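Local coordinates for protein upstream stimulatory factor 1 (PDB 1AN4) that binds the symmetrical E-box sequence CACGTG in viral and cellular promoters as a homodimer or heterodimer and regulates transcription, at residues Lys29-Ser34 and Gly46-Lys51. The protein carries 2 engineered substitutions. Numbering follows the deposited sequence.
Engineered in segment 29-34: S34 (natural residue Cys). With nucleotides of chain B.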
loop_
_atom_site.group_PDB
_atom_site.type_symbol
_atom_site.label_atom_id
_atom_site.label_comp_id
_atom_site.label_asym_id
_atom_site.label_seq_id
_atom_site.Cartn_x
_atom_site.Cartn_y
_atom_site.Cartn_z
ATOM N N LYS C 29 -11.295 2.786 -2.784
ATOM C CA LYS C 29 -12.676 3.030 -3.205
ATOM C C LYS C 29 -13.486 1.777 -3.098
ATOM O O LYS C 29 -14.641 1.807 -2.657
ATOM C CB LYS C 29 -12.742 3.510 -4.649
ATOM C CG LYS C 29 -13.775 4.599 -4.915
ATOM C CD LYS C 29 -15.173 4.250 -4.501
ATOM C CE LYS C 29 -16.113 4.987 -5.415
ATOM N NZ LYS C 29 -17.520 4.549 -5.277
ATOM N N ILE C 30 -12.873 0.670 -3.499
ATOM C CA ILE C 30 -13.551 -0.605 -3.467
ATOM C C ILE C 30 -13.528 -1.389 -2.141
ATOM O O ILE C 30 -13.924 -2.565 -2.090
ATOM C CB ILE C 30 -13.138 -1.422 -4.650
ATOM C CG1 ILE C 30 -14.406 -1.859 -5.366
ATOM C CG2 ILE C 30 -12.164 -2.521 -4.245
ATOM C CD1 ILE C 30 -15.469 -0.747 -5.423
ATOM N N ILE C 31 -13.142 -0.694 -1.067
ATOM C CA ILE C 31 -13.090 -1.245 0.284
ATOM C C ILE C 31 -13.706 -0.217 1.223
ATOM O O ILE C 31 -13.006 0.629 1.810
ATOM C CB ILE C 31 -11.659 -1.601 0.726
ATOM C CG1 ILE C 31 -11.123 -2.735 -0.143
ATOM C CG2 ILE C 31 -11.634 -1.990 2.208
ATOM C CD1 ILE C 31 -9.859 -3.283 0.360
ATOM N N PRO C 32 -15.033 -0.331 1.428
ATOM C CA PRO C 32 -15.842 0.540 2.278
ATOM C C PRO C 32 -15.068 0.808 3.549
ATOM O O PRO C 32 -15.006 -0.056 4.420
ATOM C CB PRO C 32 -17.067 -0.322 2.549
ATOM C CG PRO C 32 -17.200 -1.140 1.304
ATOM C CD PRO C 32 -15.781 -1.564 1.106
ATOM N N ASP C 33 -14.478 1.992 3.650
ATOM C CA ASP C 33 -13.661 2.341 4.807
ATOM C C ASP C 33 -14.134 3.487 5.735
ATOM O O ASP C 33 -15.146 4.137 5.490
ATOM C CB ASP C 33 -12.226 2.544 4.303
ATOM C CG ASP C 33 -11.348 3.311 5.270
ATOM O OD1 ASP C 33 -11.348 4.558 5.187
ATOM O OD2 ASP C 33 -10.670 2.680 6.110
ATOM N N SER C 34 -13.382 3.672 6.821
ATOM C CA SER C 34 -13.593 4.662 7.884
ATOM C C SER C 34 -13.012 6.065 7.624
ATOM O O SER C 34 -12.741 6.803 8.578
ATOM C CB SER C 34 -12.957 4.120 9.190
ATOM O OG SER C 34 -13.200 2.722 9.411
ATOM N N GLY C 46 -4.561 6.154 4.110
ATOM C CA GLY C 46 -3.794 5.885 5.321
ATOM C C GLY C 46 -4.843 6.076 6.422
ATOM O O GLY C 46 -4.571 6.124 7.643
ATOM N N GLY C 47 -6.042 6.355 5.901
ATOM C CA GLY C 47 -7.264 6.521 6.652
ATOM C C GLY C 47 -8.174 5.425 6.096
ATOM O O GLY C 47 -9.362 5.373 6.427
ATOM N N ILE C 48 -7.601 4.578 5.222
ATOM C CA ILE C 48 -8.281 3.431 4.592
ATOM C C ILE C 48 -7.641 2.156 5.094
ATOM O O ILE C 48 -8.338 1.339 5.674
ATOM C CB ILE C 48 -8.251 3.423 2.991
ATOM C CG1 ILE C 48 -9.563 2.877 2.433
ATOM C CG2 ILE C 48 -7.187 2.458 2.416
ATOM C CD1 ILE C 48 -9.735 1.410 2.640
ATOM N N LEU C 49 -6.311 2.035 4.942
ATOM C CA LEU C 49 -5.551 0.836 5.347
ATOM C C LEU C 49 -6.073 0.318 6.650
ATOM O O LEU C 49 -5.907 -0.853 7.013
ATOM C CB LEU C 49 -4.065 1.138 5.446
ATOM C CG LEU C 49 -3.193 0.085 6.118
ATOM C CD1 LEU C 49 -3.316 0.289 7.594
ATOM C CD2 LEU C 49 -3.516 -1.337 5.671
ATOM N N SER C 50 -6.594 1.271 7.388
ATOM C CA SER C 50 -7.233 1.030 8.621
ATOM C C SER C 50 -8.240 -0.057 8.248
ATOM O O SER C 50 -8.045 -1.227 8.561
ATOM C CB SER C 50 -7.935 2.314 8.992
ATOM O OG SER C 50 -7.615 3.303 8.024
ATOM N N LYS C 51 -9.273 0.306 7.509
ATOM C CA LYS C 51 -10.256 -0.686 7.134
ATOM C C LYS C 51 -9.718 -1.706 6.107
ATOM O O LYS C 51 -9.600 -2.880 6.425
ATOM C CB LYS C 51 -11.552 0.002 6.669
ATOM C CG LYS C 51 -12.788 -0.905 6.506
ATOM C CD LYS C 51 -13.250 -1.625 7.799
ATOM C CE LYS C 51 -14.370 -2.642 7.493
ATOM N NZ LYS C 51 -14.659 -3.512 8.678
ATOM P P DC B 8 -1.529 8.815 9.220
ATOM O OP1 DC B 8 -2.294 7.538 9.120
ATOM O OP2 DC B 8 -0.084 8.785 9.537
ATOM O "O5'" DC B 8 -1.712 9.583 7.809
ATOM C "C5'" DC B 8 -2.963 9.427 7.143
ATOM C "C4'" DC B 8 -3.193 10.445 6.036
ATOM O "O4'" DC B 8 -3.055 11.772 6.528
ATOM C "C3'" DC B 8 -2.204 10.238 4.874
ATOM O "O3'" DC B 8 -2.900 9.694 3.743
ATOM C "C2'" DC B 8 -1.704 11.645 4.518
ATOM C "C1'" DC B 8 -2.047 12.465 5.756
ATOM N N1 DC B 8 -0.853 12.797 6.598
ATOM C C2 DC B 8 -0.281 14.055 6.386
ATOM O O2 DC B 8 -0.607 14.773 5.434
ATOM N N3 DC B 8 0.715 14.417 7.216
ATOM C C4 DC B 8 1.163 13.617 8.187
ATOM N N4 DC B 8 2.140 14.096 8.966
ATOM C C5 DC B 8 0.616 12.312 8.407
ATOM C C6 DC B 8 -0.390 11.952 7.592
ATOM P P DC B 9 -2.104 8.708 2.773
ATOM O OP1 DC B 9 -2.962 7.511 2.693
ATOM O OP2 DC B 9 -0.717 8.629 3.320
ATOM O "O5'" DC B 9 -2.056 9.399 1.297
ATOM C "C5'" DC B 9 -2.116 10.842 1.162
ATOM C "C4'" DC B 9 -1.002 11.658 0.409
ATOM O "O4'" DC B 9 -0.420 12.550 1.338
ATOM C "C3'" DC B 9 0.143 10.916 -0.216
ATOM O "O3'" DC B 9 -0.080 11.023 -1.616
ATOM C "C2'" DC B 9 1.384 11.732 0.167
ATOM C "C1'" DC B 9 0.892 12.913 1.009
ATOM N N1 DC B 9 1.701 13.031 2.249
ATOM C C2 DC B 9 2.644 14.006 2.305
ATOM O O2 DC B 9 2.624 14.958 1.525
ATOM N N3 DC B 9 3.562 13.952 3.291
ATOM C C4 DC B 9 3.554 12.992 4.211
ATOM N N4 DC B 9 4.432 13.042 5.243
ATOM C C5 DC B 9 2.550 11.980 4.168
ATOM C C6 DC B 9 1.654 12.059 3.175
#
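D33, K51 and I48 form most of this contact, where the chain leaving helix 10-30 meets the end of the loop that leads into helix 53-60. D33 directs its carboxylate into the turn 47-51: CG lies anti to the backbone N (chi1 162°), which carries the acid group over the backbone of G47 and I48. There a hydrogen bond is modelled from K51 N to D33 OD2 at 3.1 Å, but both atoms are crowded by neighbours in this 2.90 Å model and the bond is doubtful. The other carboxylate oxygen, OD1, is hydrogen-bonded with S35 OG, and G47 O lies within hydrogen-bonding reach of the same hydroxyl, so that the serine sits between the acid and the opposing backbone. K51 runs past D33 in the opposite direction. Its first torsion (chi1 -168°) sets CG beside P32 O, and a bend at chi2 (61°) then turns CD, while NZ continues to a salt bridge with D54 in helix 53-60. I48 is buried, and the end of its side chain, CG1 and CD1, lies against D33 CB and reaches I31. The two isoleucines cross at about a right angle, and I31 CG2 touches I48 CD1 at 3.9 Å. I31 extends this apolar contact to I56 of helix 53-60, P32 separately touches Y55, and L49 packs on W23 of the second subunit. At the far end of segment 46-51, G46 N lies beside the DC9 phosphate of chain B, at a modelled distance that is doubtfully short, placing this end of the loop at the DNA backbone. The arrangement closes the loop between the two helices of the helix-loop-helix fold, in the dimeric DNA-binding domain of bHLH transcription factors.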